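Local coordinates for protein carboxylic ester hydrolase (Aspergillus niger, PDB 7K4O) that hydrolyses carboxylic esters as a serine hydrolase of the tannase family, probably releasing gallic acid from tannins, at residues Q221-N226 with D332-T336; V228-Y234 with K301-V305; R319-F323 with Y544-V549. All blocks are in the same frame, centred on the assembly; numbering follows the deposited sequence.

Contact 1: Q221-N226 with D332-T336. With GDE (3,4,5-trihydroxybenzoic acid), chain J.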
loop_
_atom_site.group_PDB
_atom_site.type_symbol
_atom_site.label_atom_id
_atom_site.label_comp_id
_atom_site.label_asym_id
_atom_site.label_seq_id
_atom_site.Cartn_x
_atom_site.Cartn_y
_atom_site.Cartn_z
ATOM N N GLN A 221 -6.700 8.065 -11.513
ATOM C CA GLN A 221 -6.381 7.066 -12.569
ATOM C C GLN A 221 -7.304 5.863 -12.471
ATOM O O GLN A 221 -7.429 5.146 -13.505
ATOM C CB GLN A 221 -4.902 6.710 -12.632
ATOM C CG GLN A 221 -4.371 5.957 -11.435
ATOM C CD GLN A 221 -4.655 4.469 -11.463
ATOM O OE1 GLN A 221 -4.531 3.839 -12.531
ATOM N NE2 GLN A 221 -5.094 3.922 -10.314
ATOM N N HIS A 222 -7.993 5.649 -11.363
ATOM C CA HIS A 222 -8.978 4.563 -11.228
ATOM C C HIS A 222 -10.144 4.768 -12.233
ATOM O O HIS A 222 -10.846 3.792 -12.481
ATOM C CB HIS A 222 -9.515 4.454 -9.823
ATOM C CG HIS A 222 -8.678 3.614 -8.906
ATOM N ND1 HIS A 222 -8.525 2.248 -9.125
ATOM C CD2 HIS A 222 -7.989 3.926 -7.763
ATOM C CE1 HIS A 222 -7.816 1.740 -8.115
ATOM N NE2 HIS A 222 -7.453 2.761 -7.265
ATOM N N LEU A 223 -10.314 5.986 -12.749
ATOM C CA LEU A 223 -11.400 6.298 -13.733
ATOM C C LEU A 223 -10.839 6.141 -15.133
ATOM O O LEU A 223 -11.636 6.229 -16.057
ATOM C CB LEU A 223 -11.932 7.721 -13.511
ATOM C CG LEU A 223 -12.691 7.962 -12.224
ATOM C CD1 LEU A 223 -13.171 9.428 -12.120
ATOM C CD2 LEU A 223 -13.869 7.044 -12.060
ATOM N N TYR A 224 -9.522 5.963 -15.319
ATOM C CA TYR A 224 -8.921 5.984 -16.675
ATOM C C TYR A 224 -9.531 4.873 -17.571
ATOM O O TYR A 224 -10.010 5.162 -18.700
ATOM C CB TYR A 224 -7.414 5.856 -16.633
ATOM C CG TYR A 224 -6.765 5.848 -17.980
ATOM C CD1 TYR A 224 -7.094 6.790 -18.944
ATOM C CD2 TYR A 224 -5.876 4.851 -18.325
ATOM C CE1 TYR A 224 -6.529 6.735 -20.208
ATOM C CE2 TYR A 224 -5.293 4.805 -19.574
ATOM C CZ TYR A 224 -5.658 5.718 -20.544
ATOM O OH TYR A 224 -5.049 5.672 -21.791
ATOM N N SER A 225 -9.529 3.625 -17.131
ATOM C CA SER A 225 -10.121 2.504 -17.908
ATOM C C SER A 225 -11.576 2.828 -18.318
ATOM O O SER A 225 -11.933 2.592 -19.486
ATOM C CB SER A 225 -10.066 1.239 -17.138
ATOM O OG SER A 225 -8.725 0.804 -17.015
ATOM N N ASN A 226 -12.391 3.308 -17.400
ATOM C CA ASN A 226 -13.784 3.736 -17.679
ATOM C C ASN A 226 -13.785 4.752 -18.830
ATOM O O ASN A 226 -14.638 4.625 -19.770
ATOM C CB ASN A 226 -14.445 4.392 -16.480
ATOM C CG ASN A 226 -14.850 3.501 -15.333
ATOM O OD1 ASN A 226 -14.928 3.982 -14.199
ATOM N ND2 ASN A 226 -15.136 2.236 -15.592
ATOM N N ASP A 332 -9.164 -4.713 -13.506
ATOM C CA ASP A 332 -10.245 -4.460 -12.528
ATOM C C ASP A 332 -10.920 -3.117 -12.804
ATOM O O ASP A 332 -12.138 -3.072 -12.741
ATOM C CB ASP A 332 -9.742 -4.496 -11.077
ATOM C CG ASP A 332 -9.578 -5.900 -10.516
ATOM O OD1 ASP A 332 -8.936 -6.721 -11.186
ATOM O OD2 ASP A 332 -10.077 -6.157 -9.392
ATOM N N ASP A 333 -10.135 -2.069 -13.057
ATOM C CA ASP A 333 -10.678 -0.718 -13.311
ATOM C C ASP A 333 -11.620 -0.812 -14.524
ATOM O O ASP A 333 -12.640 -0.085 -14.543
ATOM C CB ASP A 333 -9.588 0.299 -13.591
ATOM C CG ASP A 333 -8.923 0.842 -12.305
ATOM O OD1 ASP A 333 -9.367 0.462 -11.176
ATOM O OD2 ASP A 333 -8.013 1.657 -12.492
ATOM N N ALA A 334 -11.267 -1.671 -15.474
ATOM C CA ALA A 334 -12.014 -1.770 -16.761
ATOM C C ALA A 334 -13.315 -2.555 -16.609
ATOM O O ALA A 334 -14.091 -2.619 -17.626
ATOM C CB ALA A 334 -11.145 -2.394 -17.836
ATOM N N GLU A 335 -13.567 -3.175 -15.468
ATOM C CA GLU A 335 -14.737 -4.064 -15.263
ATOM C C GLU A 335 -16.001 -3.381 -15.801
ATOM O O GLU A 335 -16.267 -2.204 -15.499
ATOM C CB GLU A 335 -14.958 -4.421 -13.795
ATOM C CG GLU A 335 -15.973 -5.551 -13.614
ATOM C CD GLU A 335 -15.415 -6.962 -13.836
ATOM O OE1 GLU A 335 -14.192 -7.117 -14.157
ATOM O OE2 GLU A 335 -16.192 -7.913 -13.674
ATOM N N THR A 336 -16.719 -4.097 -16.673
ATOM C CA THR A 336 -18.017 -3.629 -17.228
ATOM C C THR A 336 -19.151 -4.352 -16.513
ATOM O O THR A 336 -18.902 -5.269 -15.752
ATOM C CB THR A 336 -18.027 -3.877 -18.746
ATOM O OG1 THR A 336 -17.704 -5.255 -18.993
ATOM C CG2 THR A 336 -17.032 -2.980 -19.428
HETATM O OAA GDE J . -5.955 0.509 0.698
HETATM O OAB GDE J . -6.514 -1.006 -0.814
HETATM O OAC GDE J . -6.683 4.927 -1.833
HETATM O OAD GDE J . -6.167 1.586 -5.209
HETATM O OAE GDE J . -6.502 4.150 -4.530
HETATM C CAF GDE J . -6.467 2.569 -1.156
HETATM C CAG GDE J . -6.204 0.859 -2.879
HETATM C CAH GDE J . -6.269 0.184 -0.486
HETATM C CAI GDE J . -6.530 3.558 -2.150
HETATM C CAJ GDE J . -6.305 1.854 -3.886
HETATM C CAK GDE J . -6.361 1.247 -1.557
HETATM C CAL GDE J . -6.438 3.164 -3.513
HETATM O O HOH W 1 -7.736 2.445 -15.047
HETATM O O HOH W 2 -11.930 2.781 -14.688
HETATM O O HOH W 3 -8.364 -1.924 -16.003
#

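Contact 2: V228-Y234 with K301-V305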
loop_
_atom_site.group_PDB
_atom_site.type_symbol
_atom_site.label_atom_id
_atom_site.label_comp_id
_atom_site.label_asym_id
_atom_site.label_seq_id
_atom_site.Cartn_x
_atom_site.Cartn_y
_atom_site.Cartn_z
ATOM N N VAL A 228 -11.457 5.367 -21.113
ATOM C CA VAL A 228 -10.982 4.718 -22.370
ATOM C C VAL A 228 -12.180 4.017 -23.025
ATOM O O VAL A 228 -12.351 4.144 -24.256
ATOM C CB VAL A 228 -9.847 3.704 -22.131
ATOM C CG1 VAL A 228 -9.596 2.865 -23.382
ATOM C CG2 VAL A 228 -8.561 4.404 -21.703
ATOM N N GLU A 229 -12.929 3.258 -22.257
ATOM C CA GLU A 229 -14.087 2.494 -22.782
ATOM C C GLU A 229 -15.090 3.498 -23.378
ATOM O O GLU A 229 -15.629 3.239 -24.480
ATOM C CB GLU A 229 -14.733 1.662 -21.693
ATOM C CG GLU A 229 -13.854 0.519 -21.239
ATOM C CD GLU A 229 -14.307 -0.207 -19.991
ATOM O OE1 GLU A 229 -15.264 0.230 -19.318
ATOM O OE2 GLU A 229 -13.714 -1.260 -19.726
ATOM N N LYS A 230 -15.371 4.581 -22.675
ATOM C CA LYS A 230 -16.326 5.614 -23.172
ATOM C C LYS A 230 -15.774 6.246 -24.443
ATOM O O LYS A 230 -16.537 6.417 -25.415
ATOM C CB LYS A 230 -16.495 6.770 -22.188
ATOM C CG LYS A 230 -17.489 6.581 -21.063
ATOM C CD LYS A 230 -17.382 7.742 -20.078
ATOM C CE LYS A 230 -17.454 9.116 -20.718
ATOM N NZ LYS A 230 -18.847 9.424 -21.092
ATOM N N THR A 231 -14.515 6.635 -24.432
ATOM C CA THR A 231 -13.893 7.364 -25.545
ATOM C C THR A 231 -13.866 6.493 -26.822
ATOM O O THR A 231 -14.146 7.033 -27.907
ATOM C CB THR A 231 -12.488 7.811 -25.173
ATOM O OG1 THR A 231 -12.571 8.678 -24.039
ATOM C CG2 THR A 231 -11.825 8.555 -26.303
ATOM N N LEU A 232 -13.509 5.215 -26.721
ATOM C CA LEU A 232 -13.448 4.287 -27.876
ATOM C C LEU A 232 -14.813 3.625 -28.106
ATOM O O LEU A 232 -14.934 2.871 -29.066
ATOM C CB LEU A 232 -12.356 3.249 -27.622
ATOM C CG LEU A 232 -10.939 3.809 -27.580
ATOM C CD1 LEU A 232 -9.944 2.729 -27.151
ATOM C CD2 LEU A 232 -10.537 4.452 -28.912
ATOM N N ASP A 233 -15.794 3.909 -27.260
ATOM C CA ASP A 233 -17.166 3.350 -27.288
ATOM C C ASP A 233 -17.094 1.833 -27.432
ATOM O O ASP A 233 -17.660 1.284 -28.381
ATOM C CB ASP A 233 -17.993 3.957 -28.433
ATOM C CG ASP A 233 -19.472 3.590 -28.356
ATOM O OD1 ASP A 233 -19.987 3.389 -27.234
ATOM O OD2 ASP A 233 -20.103 3.477 -29.417
ATOM N N TYR A 234 -16.398 1.148 -26.530
ATOM C CA TYR A 234 -16.412 -0.328 -26.469
ATOM C C TYR A 234 -16.243 -0.777 -25.017
ATOM O O TYR A 234 -15.300 -0.344 -24.366
ATOM C CB TYR A 234 -15.306 -0.907 -27.340
ATOM C CG TYR A 234 -15.320 -2.413 -27.306
ATOM C CD1 TYR A 234 -16.335 -3.132 -27.924
ATOM C CD2 TYR A 234 -14.344 -3.126 -26.638
ATOM C CE1 TYR A 234 -16.368 -4.516 -27.888
ATOM C CE2 TYR A 234 -14.341 -4.510 -26.611
ATOM C CZ TYR A 234 -15.364 -5.205 -27.224
ATOM O OH TYR A 234 -15.328 -6.560 -27.183
ATOM N N LYS A 301 -11.178 -4.414 -31.176
ATOM C CA LYS A 301 -11.599 -3.287 -30.313
ATOM C C LYS A 301 -11.174 -3.598 -28.873
ATOM O O LYS A 301 -10.805 -2.651 -28.187
ATOM C CB LYS A 301 -13.106 -3.076 -30.353
ATOM C CG LYS A 301 -13.636 -2.335 -31.569
ATOM C CD LYS A 301 -15.160 -2.396 -31.619
ATOM C CE LYS A 301 -15.796 -1.898 -32.897
ATOM N NZ LYS A 301 -15.792 -0.422 -32.930
ATOM N N GLY A 302 -11.271 -4.856 -28.442
ATOM C CA GLY A 302 -10.863 -5.274 -27.083
ATOM C C GLY A 302 -9.378 -5.052 -26.895
ATOM O O GLY A 302 -8.956 -4.499 -25.849
ATOM N N ILE A 303 -8.592 -5.433 -27.886
ATOM C CA ILE A 303 -7.131 -5.196 -27.887
ATOM C C ILE A 303 -6.864 -3.687 -27.876
ATOM O O ILE A 303 -5.942 -3.247 -27.179
ATOM C CB ILE A 303 -6.472 -5.922 -29.069
ATOM C CG1 ILE A 303 -6.421 -7.415 -28.765
ATOM C CG2 ILE A 303 -5.106 -5.339 -29.376
ATOM C CD1 ILE A 303 -6.064 -8.245 -29.950
ATOM N N GLU A 304 -7.602 -2.901 -28.650
ATOM C CA GLU A 304 -7.371 -1.437 -28.699
ATOM C C GLU A 304 -7.629 -0.836 -27.294
ATOM O O GLU A 304 -6.812 -0.016 -26.846
ATOM C CB GLU A 304 -8.275 -0.772 -29.743
ATOM C CG GLU A 304 -7.935 0.683 -29.992
ATOM C CD GLU A 304 -8.875 1.381 -30.983
ATOM O OE1 GLU A 304 -10.068 0.950 -31.116
ATOM O OE2 GLU A 304 -8.448 2.384 -31.555
ATOM N N VAL A 305 -8.713 -1.224 -26.649
ATOM C CA VAL A 305 -9.029 -0.757 -25.278
ATOM C C VAL A 305 -7.869 -1.187 -24.367
ATOM O O VAL A 305 -7.344 -0.322 -23.618
ATOM C CB VAL A 305 -10.373 -1.277 -24.778
ATOM C CG1 VAL A 305 -10.503 -1.123 -23.266
ATOM C CG2 VAL A 305 -11.510 -0.551 -25.496
HETATM O O HOH W 4 -13.954 0.695 -30.494
HETATM O O HOH W 5 -16.932 1.195 -31.147
#

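Contact 3: R319-F323 with Y544-V549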
loop_
_atom_site.group_PDB
_atom_site.type_symbol
_atom_site.label_atom_id
_atom_site.label_comp_id
_atom_site.label_asym_id
_atom_site.label_seq_id
_atom_site.Cartn_x
_atom_site.Cartn_y
_atom_site.Cartn_z
ATOM N N ARG A 319 0.172 14.135 -24.784
ATOM C CA ARG A 319 1.217 14.267 -23.741
ATOM C C ARG A 319 0.849 13.341 -22.584
ATOM O O ARG A 319 -0.330 13.244 -22.222
ATOM C CB ARG A 319 1.330 15.714 -23.268
ATOM C CG ARG A 319 1.804 16.696 -24.347
ATOM C CD ARG A 319 1.711 18.130 -23.828
ATOM N NE ARG A 319 0.297 18.485 -23.582
ATOM C CZ ARG A 319 -0.235 19.722 -23.676
ATOM N NH1 ARG A 319 0.513 20.780 -23.942
ATOM N NH2 ARG A 319 -1.531 19.896 -23.491
ATOM N N ARG A 320 1.868 12.711 -21.998
ATOM C CA ARG A 320 1.623 11.718 -20.923
ATOM C C ARG A 320 1.312 12.434 -19.602
ATOM O O ARG A 320 2.122 13.273 -19.178
ATOM C CB ARG A 320 2.830 10.810 -20.720
ATOM C CG ARG A 320 2.524 9.712 -19.698
ATOM C CD ARG A 320 3.673 8.749 -19.504
ATOM N NE ARG A 320 3.763 7.713 -20.520
ATOM C CZ ARG A 320 3.124 6.568 -20.511
ATOM N NH1 ARG A 320 2.222 6.287 -19.583
ATOM N NH2 ARG A 320 3.379 5.691 -21.489
ATOM N N VAL A 321 0.221 12.037 -18.992
ATOM C CA VAL A 321 -0.218 12.540 -17.663
ATOM C C VAL A 321 0.209 11.565 -16.557
ATOM O O VAL A 321 0.654 12.055 -15.492
ATOM C CB VAL A 321 -1.728 12.757 -17.627
ATOM C CG1 VAL A 321 -2.102 13.484 -16.348
ATOM C CG2 VAL A 321 -2.228 13.520 -18.869
ATOM N N TYR A 322 0.013 10.274 -16.761
ATOM C CA TYR A 322 0.384 9.279 -15.732
ATOM C C TYR A 322 0.697 7.961 -16.445
ATOM O O TYR A 322 0.815 7.921 -17.670
ATOM C CB TYR A 322 -0.700 9.204 -14.648
ATOM C CG TYR A 322 -0.213 8.701 -13.288
ATOM C CD1 TYR A 322 0.960 9.185 -12.748
ATOM C CD2 TYR A 322 -0.912 7.730 -12.587
ATOM C CE1 TYR A 322 1.448 8.696 -11.533
ATOM C CE2 TYR A 322 -0.474 7.287 -11.334
ATOM C CZ TYR A 322 0.704 7.789 -10.819
ATOM O OH TYR A 322 1.165 7.274 -9.615
ATOM N N PHE A 323 0.789 6.897 -15.677
ATOM C CA PHE A 323 1.052 5.515 -16.138
ATOM C C PHE A 323 0.042 4.637 -15.475
ATOM O O PHE A 323 -0.673 5.033 -14.542
ATOM C CB PHE A 323 2.512 5.122 -15.907
ATOM C CG PHE A 323 3.063 5.591 -14.577
ATOM C CD1 PHE A 323 2.669 4.953 -13.426
ATOM C CD2 PHE A 323 3.910 6.667 -14.502
ATOM C CE1 PHE A 323 3.095 5.426 -12.198
ATOM C CE2 PHE A 323 4.396 7.096 -13.279
ATOM C CZ PHE A 323 3.962 6.477 -12.143
ATOM N N TYR A 544 9.023 7.291 -16.469
ATOM C CA TYR A 544 8.028 7.998 -17.305
ATOM C C TYR A 544 8.252 9.500 -17.248
ATOM O O TYR A 544 8.512 10.091 -16.219
ATOM C CB TYR A 544 6.611 7.606 -16.929
ATOM C CG TYR A 544 6.345 6.153 -17.198
ATOM C CD1 TYR A 544 5.960 5.735 -18.450
ATOM C CD2 TYR A 544 6.575 5.181 -16.226
ATOM C CE1 TYR A 544 5.739 4.400 -18.738
ATOM C CE2 TYR A 544 6.360 3.838 -16.492
ATOM C CZ TYR A 544 5.965 3.443 -17.768
ATOM O OH TYR A 544 5.751 2.129 -18.044
ATOM N N ASP A 545 8.140 10.118 -18.432
ATOM C CA ASP A 545 8.188 11.576 -18.584
ATOM C C ASP A 545 6.745 12.085 -18.614
ATOM O O ASP A 545 6.011 11.848 -19.628
ATOM C CB ASP A 545 8.948 11.959 -19.850
ATOM C CG ASP A 545 8.933 13.454 -20.112
ATOM O OD1 ASP A 545 8.597 14.236 -19.211
ATOM O OD2 ASP A 545 9.245 13.817 -21.244
ATOM N N LEU A 546 6.282 12.707 -17.528
ATOM C CA LEU A 546 4.878 13.178 -17.460
ATOM C C LEU A 546 4.822 14.581 -18.070
ATOM O O LEU A 546 4.641 15.592 -17.351
ATOM C CB LEU A 546 4.396 13.158 -15.998
ATOM C CG LEU A 546 4.555 11.789 -15.319
ATOM C CD1 LEU A 546 3.851 11.770 -13.973
ATOM C CD2 LEU A 546 3.978 10.673 -16.166
ATOM N N ASP A 547 5.039 14.656 -19.383
ATOM C CA ASP A 547 5.200 15.967 -20.049
ATOM C C ASP A 547 3.864 16.715 -20.203
ATOM O O ASP A 547 3.924 17.893 -20.558
ATOM C CB ASP A 547 5.888 15.761 -21.403
ATOM C CG ASP A 547 5.072 14.954 -22.387
ATOM O OD1 ASP A 547 4.514 13.909 -22.033
ATOM O OD2 ASP A 547 5.044 15.364 -23.563
ATOM N N ALA A 548 2.717 16.139 -19.874
ATOM C CA ALA A 548 1.438 16.868 -19.788
ATOM C C ALA A 548 1.387 17.789 -18.558
ATOM O O ALA A 548 0.483 18.636 -18.484
ATOM C CB ALA A 548 0.282 15.929 -19.778
ATOM N N VAL A 549 2.226 17.535 -17.565
ATOM C CA VAL A 549 2.110 18.193 -16.246
ATOM C C VAL A 549 3.261 19.157 -16.072
ATOM O O VAL A 549 4.418 18.743 -16.060
ATOM C CB VAL A 549 2.052 17.165 -15.108
ATOM C CG1 VAL A 549 1.955 17.928 -13.783
ATOM C CG2 VAL A 549 0.894 16.214 -15.291
#

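Contact 1: Q221-N226 with D332-T336
A histidine-carboxylate hydrogen bond at the gallic acid pocket joins His222 to Asp333. The second segment carries Asp333 in a type I beta turn that runs from Asp332 to Glu335. His222 ND1 donates to Asp333 OD1 over 2.8 Å, and the bond is nearly straight at 167°. The acceptor lies almost exactly in the imidazole plane. The carboxylate is met on the syn side of OD1, yet its plane is turned 64° against the ring. With ND1 used in this way, NE2 faces the 3,4,5-trihydroxybenzoic acid. His222 NE2 lies 2.7 Å from the meta hydroxyl OAD, a hydrogen bond in which either atom could be the donor. A longer hydrogen bond, 3.2 Å, joins His222 NE2 to the para hydroxyl OAE. Ser421, Gln218, Gln219 and His465 are among the other residues that bond this ligand. Asp333 is thus placed as a second-shell residue and probably fixes the rotation of the ring. Gln221 covers one face of that ring: its NE2 stands over the centre of the His222 imidazole, 3.8 Å above the plane. A bend at chi2 (81°) folds the amide back to this place. Tyr325 OH ties the two sides together by bonding both Gln221 NE2 and Asp333 OD2. Waters add further links. One molecule accepts from Asn226 N and donates to His222 O and Asp333 O, so it links the backbone of His222 and Asn226 to that of Asp333. Asn226 itself turns its amide to Asp348 and Asp350. Ser225 points at the turn, and its CB meets the Ala334 methyl CB at 3.9 Å. A last water bonds Ser225 OG at 2.9 Å and weakly accepts from Ala334 N.

Contact 2: V228-Y234 with K301-V305
A Schellman motif ends helix 224-232 and turns Tyr234 onto helix 300-310, where its ring rests on Lys301. Asp233, with positive phi, is the C-prime residue. Tyr234 N bonds back to Glu229 O, and Asp233 N bonds weakly to Lys230 O. The short helical segments pass 10.6 Å apart at an angle of 132° between their directions. Tyr234 packs on the start of segment 301-305. Its CG stands anti to the backbone N (chi1 -179°), which carries the ring out across the first turn of the other helix. Lys301 CB sits over the ring face in a CH-pi contact, 3.9 Å from the centroid of Tyr234. At the ring edge, in plane, Val305 CG2 lies 4.0 Å from Tyr234 CD2. Tyr234 CE2 comes 3.6 Å from Gly302 N. The phenol OH is held outside the pair, by Glu240. Val305 is the apolar centre. Its two methyls divide the work: CG1 meets Val228 CG1 at 4.1 Å, while CG2 meets Leu232 CD1 at 4.0 Å as well as the tyrosine. Leu232 crosses Glu304, with CD1 against CG and CD2 beside the carboxylate. The carbonyl O of Tyr234 is buried here without a partner in the model. At the outer rim the contact turns polar. The Lys301 chain bends at chi4 and offers NZ to two waters. Lys301 NZ is 2.7 Å from the one that donates to Asp233 O, and the other donates to Leu232 O. The carbonyls at the helix end are thus bridged to the lysine through solvent. This is a Schellman-capped helix end packed by an aromatic residue on a second, steeply crossing helix.

Contact 3: R319-F323 with Y544-V549
Residues 319-323 run as an irregular, mostly extended loop beside an inverse gamma turn centred on Leu546 and a type I turn from Leu546 to Val549. Arg320 O accepts from Ala548 N at 3.0 Å. Arg320 N donates to Asp547 OD1 at 2.9 Å, so this one residue is gripped at both backbone polar atoms. The Asp547 carboxylate reaches back to it because CG lies between the backbone N and carbonyl carbon (chi1 65°). The Arg320 side chain bends at chi3, and Tyr544 CD1 stands over the face of its guanidinium, 3.6 Å from Arg320 CZ. The two planes are 56° apart, so the groups do not lie flat on each other. Arg320 NH1 holds the group in place by donating to Tyr322 O. Phe323 CB sits over the face of the same tyrosine, 4.0 Å from its centroid, and the two rings meet obliquely. Leu546 lies side by side with Tyr322, its CD1 3.6 Å from Val321 O, a buried carbonyl without a partner in the model. Val321 CG2 packs on the Ala548 methyl. Arg319 turns its charge to Asp315. Helix 425-438 backs Phe323 and Leu546. A C-terminal tail, folded in tight turns, is thus held to an internal loop through both backbone polar atoms of Arg320.

How the contacts relate
All three contacts lie in or against the long stretch between strands 205-209 and 410-416 of the central sheet. Contacts 1 and 2 share helix 224-232, and their centres are about 11 Å apart. Glu229 of contact 2 reaches the loop of contact 1, with its OE1 3.7 Å from Thr336 CG2. Contact 3 has its centre about 19 Å from that of contact 1, and Tyr322 CD2 touches Gln221 CG at 4.1 Å. Contact 1 alone bonds the gallic acid. The Tyr322 side chain of contact 3 stays about 10 Å from it. Contacts 2 and 3 do not touch, with nearest atoms about 11 Å apart.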